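Side-chain contacts in putative phosphoglycolate phosphatase (Lactobacillus delbrueckii, PDB 2HI0), which probably hydrolyses 2-phosphoglycolate to glycolate and phosphate, as a member of the haloacid dehalogenase-like hydrolase superfamily: residues Ser160-Arg163 and Asp169-Ser172; Val208-Arg213 and Glu231-Ala236; Phe30-His35 and Leu94-Pro99. One frame throughout, in Å; residues are numbered along the deposited sequence.

Contact 1: Ser160-Arg163 and Asp169-Ser172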
loop_
_atom_site.group_PDB
_atom_site.type_symbol
_atom_site.label_atom_id
_atom_site.label_comp_id
_atom_site.label_asym_id
_atom_site.label_seq_id
_atom_site.Cartn_x
_atom_site.Cartn_y
_atom_site.Cartn_z
ATOM N N SER A 160 -0.929 1.105 15.561
ATOM C CA SER A 160 0.008 0.902 16.649
ATOM C C SER A 160 -0.268 -0.373 17.415
ATOM O O SER A 160 -1.408 -0.640 17.806
ATOM C CB SER A 160 -0.053 2.071 17.635
ATOM O OG SER A 160 1.264 2.358 18.074
ATOM N N GLY A 161 0.775 -1.163 17.616
ATOM C CA GLY A 161 0.662 -2.369 18.399
ATOM C C GLY A 161 0.329 -3.631 17.618
ATOM O O GLY A 161 0.289 -4.722 18.183
ATOM N N ILE A 162 0.091 -3.480 16.309
ATOM C CA ILE A 162 -0.134 -4.613 15.427
ATOM C C ILE A 162 0.867 -4.535 14.269
ATOM O O ILE A 162 1.009 -3.470 13.630
ATOM C CB ILE A 162 -1.552 -4.577 14.879
ATOM C CG1 ILE A 162 -2.553 -4.608 16.049
ATOM C CG2 ILE A 162 -1.820 -5.748 13.890
ATOM C CD1 ILE A 162 -2.564 -5.958 16.809
ATOM N N ARG A 163 1.571 -5.623 14.006
ATOM C CA ARG A 163 2.614 -5.588 12.965
ATOM C C ARG A 163 2.093 -5.205 11.562
ATOM O O ARG A 163 1.038 -5.682 11.106
ATOM C CB ARG A 163 3.405 -6.896 12.882
ATOM C CG ARG A 163 4.122 -7.245 14.145
ATOM C CD ARG A 163 4.994 -8.431 13.987
ATOM N NE ARG A 163 4.258 -9.676 13.682
ATOM C CZ ARG A 163 4.833 -10.872 13.552
ATOM N NH1 ARG A 163 6.150 -10.984 13.647
ATOM N NH2 ARG A 163 4.118 -11.939 13.261
ATOM N N ASP A 169 0.058 -10.687 10.171
ATOM C CA ASP A 169 -0.978 -10.477 11.141
ATOM C C ASP A 169 -2.245 -9.813 10.568
ATOM O O ASP A 169 -3.381 -10.205 10.861
ATOM C CB ASP A 169 -0.457 -9.617 12.295
ATOM C CG ASP A 169 0.776 -10.193 12.992
ATOM O OD1 ASP A 169 1.731 -10.588 12.305
ATOM O OD2 ASP A 169 0.816 -10.201 14.232
HETATM N N MSE A 170 -2.069 -8.738 9.815
HETATM C CA MSE A 170 -3.256 -7.989 9.336
HETATM C C MSE A 170 -4.054 -8.824 8.343
HETATM O O MSE A 170 -5.268 -8.821 8.362
HETATM C CB MSE A 170 -2.854 -6.659 8.740
HETATM C CG MSE A 170 -2.044 -5.767 9.700
HETATM SE SE MSE A 170 -1.302 -4.200 8.796
HETATM C CE MSE A 170 -2.883 -3.482 8.750
ATOM N N THR A 171 -3.375 -9.526 7.451
ATOM C CA THR A 171 -4.055 -10.392 6.479
ATOM C C THR A 171 -4.707 -11.599 7.183
ATOM O O THR A 171 -5.753 -12.083 6.743
ATOM C CB THR A 171 -3.084 -10.809 5.345
ATOM O OG1 THR A 171 -2.701 -9.609 4.637
ATOM C CG2 THR A 171 -3.737 -11.834 4.369
ATOM N N SER A 172 -4.122 -12.062 8.298
ATOM C CA SER A 172 -4.731 -13.142 9.074
ATOM C C SER A 172 -6.051 -12.648 9.725
ATOM O O SER A 172 -7.020 -13.412 9.809
ATOM C CB SER A 172 -3.807 -13.682 10.142
ATOM O OG SER A 172 -2.712 -14.389 9.566
HETATM O O HOH W 1 0.501 -7.495 9.127
#

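Contact 2: Val208-Arg213 and Glu231-Ala236. With EDO (1,2-ethanediol), chain K.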
loop_
_atom_site.group_PDB
_atom_site.type_symbol
_atom_site.label_atom_id
_atom_site.label_comp_id
_atom_site.label_asym_id
_atom_site.label_seq_id
_atom_site.Cartn_x
_atom_site.Cartn_y
_atom_site.Cartn_z
ATOM N N VAL A 208 0.199 -5.364 -9.938
ATOM C CA VAL A 208 -0.325 -4.373 -10.882
ATOM C C VAL A 208 0.832 -3.424 -11.244
ATOM O O VAL A 208 1.707 -3.172 -10.424
ATOM C CB VAL A 208 -1.573 -3.622 -10.300
ATOM C CG1 VAL A 208 -2.583 -4.677 -9.826
ATOM C CG2 VAL A 208 -1.218 -2.609 -9.171
ATOM N N ASN A 209 0.816 -2.905 -12.467
ATOM C CA ASN A 209 1.928 -2.058 -12.949
ATOM C C ASN A 209 1.622 -0.547 -12.875
ATOM O O ASN A 209 2.409 0.280 -13.340
ATOM C CB ASN A 209 2.339 -2.463 -14.375
ATOM C CG ASN A 209 1.497 -1.772 -15.443
ATOM O OD1 ASN A 209 0.339 -1.474 -15.236
ATOM N ND2 ASN A 209 2.107 -1.497 -16.590
ATOM N N TRP A 210 0.458 -0.189 -12.337
ATOM C CA TRP A 210 0.043 1.216 -12.338
ATOM C C TRP A 210 0.312 1.890 -10.993
ATOM O O TRP A 210 -0.146 3.039 -10.785
ATOM C CB TRP A 210 -1.422 1.371 -12.759
ATOM C CG TRP A 210 -2.400 0.611 -11.962
ATOM C CD1 TRP A 210 -2.951 0.988 -10.784
ATOM C CD2 TRP A 210 -2.995 -0.641 -12.316
ATOM N NE1 TRP A 210 -3.830 0.033 -10.342
ATOM C CE2 TRP A 210 -3.897 -0.968 -11.285
ATOM C CE3 TRP A 210 -2.819 -1.545 -13.380
ATOM C CZ2 TRP A 210 -4.641 -2.148 -11.315
ATOM C CZ3 TRP A 210 -3.556 -2.638 -13.428
ATOM C CH2 TRP A 210 -4.455 -2.973 -12.388
ATOM N N GLY A 211 1.089 1.229 -10.137
ATOM C CA GLY A 211 1.388 1.742 -8.834
ATOM C C GLY A 211 2.811 2.269 -8.644
ATOM O O GLY A 211 3.357 2.884 -9.576
ATOM N N PHE A 212 3.375 2.044 -7.457
ATOM C CA PHE A 212 4.577 2.732 -7.051
ATOM C C PHE A 212 5.885 2.071 -7.508
ATOM O O PHE A 212 6.952 2.723 -7.420
ATOM C CB PHE A 212 4.617 2.931 -5.547
ATOM C CG PHE A 212 3.558 3.867 -5.002
ATOM C CD1 PHE A 212 2.526 4.362 -5.764
ATOM C CD2 PHE A 212 3.620 4.230 -3.664
ATOM C CE1 PHE A 212 1.561 5.191 -5.216
ATOM C CE2 PHE A 212 2.683 5.052 -3.111
ATOM C CZ PHE A 212 1.661 5.558 -3.862
ATOM N N ARG A 213 5.851 0.799 -7.970
ATOM C CA ARG A 213 7.067 0.122 -8.461
ATOM C C ARG A 213 6.931 -0.189 -9.944
ATOM O O ARG A 213 5.826 -0.443 -10.478
ATOM C CB ARG A 213 7.298 -1.170 -7.697
ATOM C CG ARG A 213 7.502 -1.062 -6.185
ATOM C CD ARG A 213 8.659 -0.159 -5.805
ATOM N NE ARG A 213 9.168 -0.363 -4.456
ATOM C CZ ARG A 213 10.123 0.393 -3.889
ATOM N NH1 ARG A 213 10.631 1.451 -4.530
ATOM N NH2 ARG A 213 10.576 0.079 -2.667
ATOM N N GLU A 231 -9.332 -4.552 -16.305
ATOM C CA GLU A 231 -9.979 -5.681 -16.988
ATOM C C GLU A 231 -9.112 -6.928 -16.899
ATOM O O GLU A 231 -9.614 -8.003 -16.616
ATOM C CB GLU A 231 -10.259 -5.369 -18.451
ATOM C CG GLU A 231 -10.741 -6.574 -19.222
ATOM N N LYS A 232 -7.815 -6.779 -17.144
ATOM C CA LYS A 232 -6.871 -7.894 -17.031
ATOM C C LYS A 232 -6.752 -8.411 -15.598
ATOM O O LYS A 232 -6.651 -9.598 -15.365
ATOM C CB LYS A 232 -5.513 -7.533 -17.619
ATOM C CG LYS A 232 -5.514 -7.381 -19.163
ATOM C CD LYS A 232 -6.532 -8.349 -19.862
ATOM C CE LYS A 232 -6.817 -7.995 -21.338
ATOM N NZ LYS A 232 -8.274 -8.177 -21.709
ATOM N N LEU A 233 -6.842 -7.508 -14.652
ATOM C CA LEU A 233 -6.846 -7.861 -13.239
ATOM C C LEU A 233 -8.091 -8.667 -12.918
ATOM O O LEU A 233 -7.978 -9.710 -12.234
ATOM C CB LEU A 233 -6.744 -6.601 -12.355
ATOM C CG LEU A 233 -6.885 -6.785 -10.853
ATOM C CD1 LEU A 233 -5.891 -7.844 -10.360
ATOM C CD2 LEU A 233 -6.687 -5.455 -10.132
ATOM N N GLU A 234 -9.259 -8.249 -13.443
ATOM C CA GLU A 234 -10.488 -9.054 -13.279
ATOM C C GLU A 234 -10.298 -10.488 -13.841
ATOM O O GLU A 234 -10.630 -11.504 -13.201
ATOM C CB GLU A 234 -11.673 -8.380 -14.007
ATOM C CG GLU A 234 -13.019 -9.070 -13.760
ATOM C CD GLU A 234 -14.219 -8.346 -14.349
ATOM O OE1 GLU A 234 -14.271 -7.090 -14.330
ATOM O OE2 GLU A 234 -15.142 -9.054 -14.788
ATOM N N GLU A 235 -9.753 -10.575 -15.039
ATOM C CA GLU A 235 -9.504 -11.876 -15.651
ATOM C C GLU A 235 -8.553 -12.741 -14.814
ATOM O O GLU A 235 -8.764 -13.949 -14.668
ATOM C CB GLU A 235 -8.992 -11.692 -17.080
ATOM C CG GLU A 235 -10.027 -11.028 -17.980
ATOM C CD GLU A 235 -9.494 -10.683 -19.354
ATOM O OE1 GLU A 235 -8.395 -11.175 -19.708
ATOM O OE2 GLU A 235 -10.185 -9.925 -20.072
ATOM N N ALA A 236 -7.533 -12.105 -14.222
ATOM C CA ALA A 236 -6.564 -12.808 -13.365
ATOM C C ALA A 236 -7.247 -13.341 -12.113
ATOM O O ALA A 236 -6.980 -14.485 -11.669
ATOM C CB ALA A 236 -5.422 -11.910 -12.990
HETATM C C1 EDO K . -12.756 -2.769 -15.583
HETATM O O1 EDO K . -13.693 -2.455 -16.621
HETATM C C2 EDO K . -13.245 -4.014 -14.856
HETATM O O2 EDO K . -13.128 -5.178 -15.681
#

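Contact 3: Phe30-His35 and Leu94-Pro99. With EDO (1,2-ethanediol), chain H.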
loop_
_atom_site.group_PDB
_atom_site.type_symbol
_atom_site.label_atom_id
_atom_site.label_comp_id
_atom_site.label_asym_id
_atom_site.label_seq_id
_atom_site.Cartn_x
_atom_site.Cartn_y
_atom_site.Cartn_z
ATOM N N PHE A 30 7.290 18.130 6.416
ATOM C CA PHE A 30 8.709 18.463 6.317
ATOM C C PHE A 30 8.921 19.960 6.488
ATOM O O PHE A 30 9.743 20.407 7.263
ATOM C CB PHE A 30 9.332 17.961 4.995
ATOM C CG PHE A 30 9.997 16.574 5.131
ATOM C CD1 PHE A 30 9.251 15.523 5.592
ATOM C CD2 PHE A 30 11.354 16.366 4.879
ATOM C CE1 PHE A 30 9.764 14.267 5.770
ATOM C CE2 PHE A 30 11.900 15.092 5.076
ATOM C CZ PHE A 30 11.090 14.051 5.526
ATOM N N GLU A 31 8.147 20.743 5.763
ATOM C CA GLU A 31 8.292 22.197 5.878
ATOM C C GLU A 31 8.015 22.674 7.323
ATOM O O GLU A 31 8.757 23.516 7.866
ATOM C CB GLU A 31 7.312 22.882 4.917
ATOM C CG GLU A 31 7.363 24.404 4.968
ATOM C CD GLU A 31 6.510 25.089 3.916
ATOM O OE1 GLU A 31 5.297 24.792 3.799
ATOM O OE2 GLU A 31 7.090 25.988 3.255
ATOM N N GLN A 32 6.929 22.154 7.918
ATOM C CA GLN A 32 6.584 22.504 9.286
ATOM C C GLN A 32 7.652 22.170 10.336
ATOM O O GLN A 32 7.677 22.749 11.409
ATOM C CB GLN A 32 5.256 21.878 9.735
ATOM C CG GLN A 32 4.064 22.485 9.069
ATOM C CD GLN A 32 3.834 23.908 9.477
ATOM O OE1 GLN A 32 3.795 24.209 10.680
ATOM N NE2 GLN A 32 3.675 24.813 8.498
ATOM N N THR A 33 8.492 21.193 10.030
ATOM C CA THR A 33 9.535 20.732 10.932
ATOM C C THR A 33 10.958 21.157 10.493
ATOM O O THR A 33 11.959 20.697 11.049
ATOM C CB THR A 33 9.417 19.227 11.143
ATOM O OG1 THR A 33 9.466 18.550 9.879
ATOM C CG2 THR A 33 8.143 18.861 11.883
ATOM N N GLY A 34 11.036 22.099 9.556
ATOM C CA GLY A 34 12.308 22.713 9.208
ATOM C C GLY A 34 13.147 21.999 8.167
ATOM O O GLY A 34 14.341 22.329 8.004
ATOM N N HIS A 35 12.549 21.074 7.421
ATOM C CA HIS A 35 13.272 20.255 6.444
ATOM C C HIS A 35 13.014 20.764 5.030
ATOM O O HIS A 35 12.150 21.604 4.840
ATOM C CB HIS A 35 12.848 18.806 6.532
ATOM C CG HIS A 35 13.312 18.147 7.783
ATOM N ND1 HIS A 35 14.582 17.629 7.903
ATOM C CD2 HIS A 35 12.724 17.999 8.992
ATOM C CE1 HIS A 35 14.743 17.141 9.119
ATOM N NE2 HIS A 35 13.640 17.368 9.811
ATOM N N LEU A 94 6.286 12.766 11.956
ATOM C CA LEU A 94 5.004 12.020 11.908
ATOM C C LEU A 94 3.915 12.695 12.718
ATOM O O LEU A 94 2.709 12.585 12.420
ATOM C CB LEU A 94 5.206 10.590 12.379
ATOM C CG LEU A 94 5.885 9.651 11.377
ATOM C CD1 LEU A 94 6.135 8.294 12.017
ATOM C CD2 LEU A 94 4.994 9.476 10.171
ATOM N N GLU A 95 4.312 13.404 13.780
ATOM C CA GLU A 95 3.351 14.107 14.620
ATOM C C GLU A 95 2.520 15.126 13.799
ATOM O O GLU A 95 1.335 15.358 14.087
ATOM C CB GLU A 95 4.108 14.829 15.730
ATOM C CG GLU A 95 3.200 15.554 16.707
ATOM C CD GLU A 95 3.950 16.229 17.854
ATOM O OE1 GLU A 95 5.173 16.474 17.738
ATOM O OE2 GLU A 95 3.291 16.540 18.867
ATOM N N VAL A 96 3.152 15.724 12.802
ATOM C CA VAL A 96 2.494 16.621 11.858
ATOM C C VAL A 96 1.879 15.847 10.704
ATOM O O VAL A 96 0.733 16.052 10.361
ATOM C CB VAL A 96 3.492 17.682 11.299
ATOM C CG1 VAL A 96 2.796 18.636 10.285
ATOM C CG2 VAL A 96 4.181 18.424 12.495
ATOM N N PHE A 97 2.651 14.945 10.108
ATOM C CA PHE A 97 2.187 14.234 8.908
ATOM C C PHE A 97 0.895 13.397 9.085
ATOM O O PHE A 97 -0.016 13.429 8.217
ATOM C CB PHE A 97 3.270 13.300 8.408
ATOM C CG PHE A 97 2.858 12.498 7.195
ATOM C CD1 PHE A 97 2.883 13.060 5.916
ATOM C CD2 PHE A 97 2.456 11.198 7.336
ATOM C CE1 PHE A 97 2.471 12.316 4.820
ATOM C CE2 PHE A 97 2.024 10.475 6.240
ATOM C CZ PHE A 97 2.046 11.025 4.978
ATOM N N LYS A 98 0.832 12.607 10.161
ATOM C CA LYS A 98 -0.298 11.675 10.294
ATOM C C LYS A 98 -1.661 12.389 10.321
ATOM O O LYS A 98 -2.542 12.111 9.523
ATOM C CB LYS A 98 -0.089 10.756 11.496
ATOM C CG LYS A 98 1.044 9.773 11.242
ATOM C CD LYS A 98 1.113 8.628 12.265
ATOM C CE LYS A 98 -0.248 7.947 12.488
ATOM N NZ LYS A 98 -0.108 6.598 13.123
ATOM N N PRO A 99 -1.836 13.351 11.208
ATOM C CA PRO A 99 -3.119 14.061 11.217
ATOM C C PRO A 99 -3.354 14.918 9.974
ATOM O O PRO A 99 -4.484 14.964 9.433
ATOM C CB PRO A 99 -3.041 14.941 12.460
ATOM C CG PRO A 99 -1.603 15.018 12.784
ATOM C CD PRO A 99 -0.936 13.792 12.294
HETATM C C1 EDO H . 5.268 22.585 1.497
HETATM O O1 EDO H . 4.247 23.543 1.719
HETATM C C2 EDO H . 5.539 22.561 -0.005
HETATM O O2 EDO H . 6.114 23.779 -0.500
#

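Contact 1: Ser160-Arg163 and Asp169-Ser172
R163 holds D169 from the side, with two nitrogens on one oxygen. R163 NH2 lies 2.9 Å from D169 OD1 and forms a salt bridge with it. This bond uses the syn lone pair of OD1. R163 NE reaches the same D169 OD1 at 3.0 Å, but from above the carboxylate plane. Both bonds are bent at the hydrogen. The two flat groups are far from coplanar: guanidinium and carboxylate stand 79° apart. The arginine chain runs extended through chi2 and then turns at chi3 (-64°), which brings the NE edge round to the aspartate. An alanine in place of D169 would remove both acceptor bonds and would probably leave the guanidinium of R163 without its charged mate and freer to swing.

Beside the salt bridge, the backbone is joined through a water. It donates to R163 O at 2.7 Å and accepts from M170 N at 2.9 Å, so it meets an amide of the first helical turn. M170 is a selenomethionine, and M170 CG passes 3.4 Å from R163 O. I162 CG2 touches the same M170 CG at 4.2 Å. This apolar touch is slight.

The contact joins the two ends of a short loop. Residues 160-163 belong to the loop that follows strand 154-158, an outermost strand of the parallel sheet, and 169-172 start helix 169-178. R163 is exposed, while M170 is buried and packs against V132 of strand 128-133, next to 154-158 in the sheet.

Contact 2: Val208-Arg213 and Glu231-Ala236
This contact lies at the C-terminal end of strand 204-208, where the chain leaves the parallel sheet and meets helix 230-238. L233 of the helix meets V208 and W210, and it touches both with one methyl, CD2. W210 CH2 is 4.0 Å from L233 CD2. The methyl sits at the edge of the indole, near its plane, rather than over a face. V208 CG1 approaches L233 CD2 at 4.2 Å. The helix projects L233 toward the strand end, with CG anti to its backbone N (chi1 174°). W210 has CG between its backbone N and carbonyl carbon (chi1 56°), and this folds the indole back over V208. V208 CB lies 3.4 Å above the plane of the W210 ring, offset toward the rim. The polar end of W210 is held elsewhere: NE1 bonds to T14 O. Around L233 the apolar layer is widened by V227, I206 and L118.

On the helix surface, K232 NZ forms a salt bridge with E235 OE2 at 3.1 Å. Just past the strand end, F212 N bonds to D190 OD2, and D190 is one of the residues at the sodium ion. Helix packing against a parallel sheet is typical of the Rossmann-like HAD core.

Contact 3: Phe30-His35 and Leu94-Pro99
This is a small apolar surface contact between the C-terminal end of helix 19-32, with the residue after it, and helix 87-103, which passes by. V96 is the residue that both partners touch, one methyl for each. V96 CG1 meets Q32 CB at 4.1 Å. V96 CG2 meets T33 CG2 at 4.0 Å, the two side chains sliding past each other in opposite directions. Q32 offers only the root of its chain, since a bend at chi2 (-67°) leads the amide away. T33 has CG2 anti to its carbonyl carbon, which turns the methyl to V96. Its hydroxyl OG1 bonds to A29 O, in the last turns of helix 19-32.

The chain then stops the helix with a Schellman motif. G34, with positive phi, is the C-prime residue. H35 N bonds to F30 O at 2.9 Å, and G34 N bonds to E31 O at 3.2 Å. F30 O also accepts from T33 N.

Further bonds tie this helix end to its neighbours: T33 O bonds to R92 of helix 87-103, and H35 reaches E63 of helix 52-63 with ND1 and E89 of helix 87-103 with NE2. V96 also packs on Y28 and A29, so the touch continues back along helix 19-32.

In the fold
The three contacts share no segment and do not touch one another. Contacts 1 and 2 border the same parallel sheet, on opposite sides of the chain's centre, with their own centres 25 Å apart. Each brings the end of a strand, or the loop after it, to a helix. Contact 2 is the buried one and is wholly apolar across its segments. Contact 1 is partly buried: its charged pair and water add polar bonds to a weak apolar touch. Contact 3 involves no strand. It joins a helix end to a passing helix at the surface, 33 Å from contact 2 between centres, through methyl and methylene groups alone, and its polar bonds serve the helix end instead.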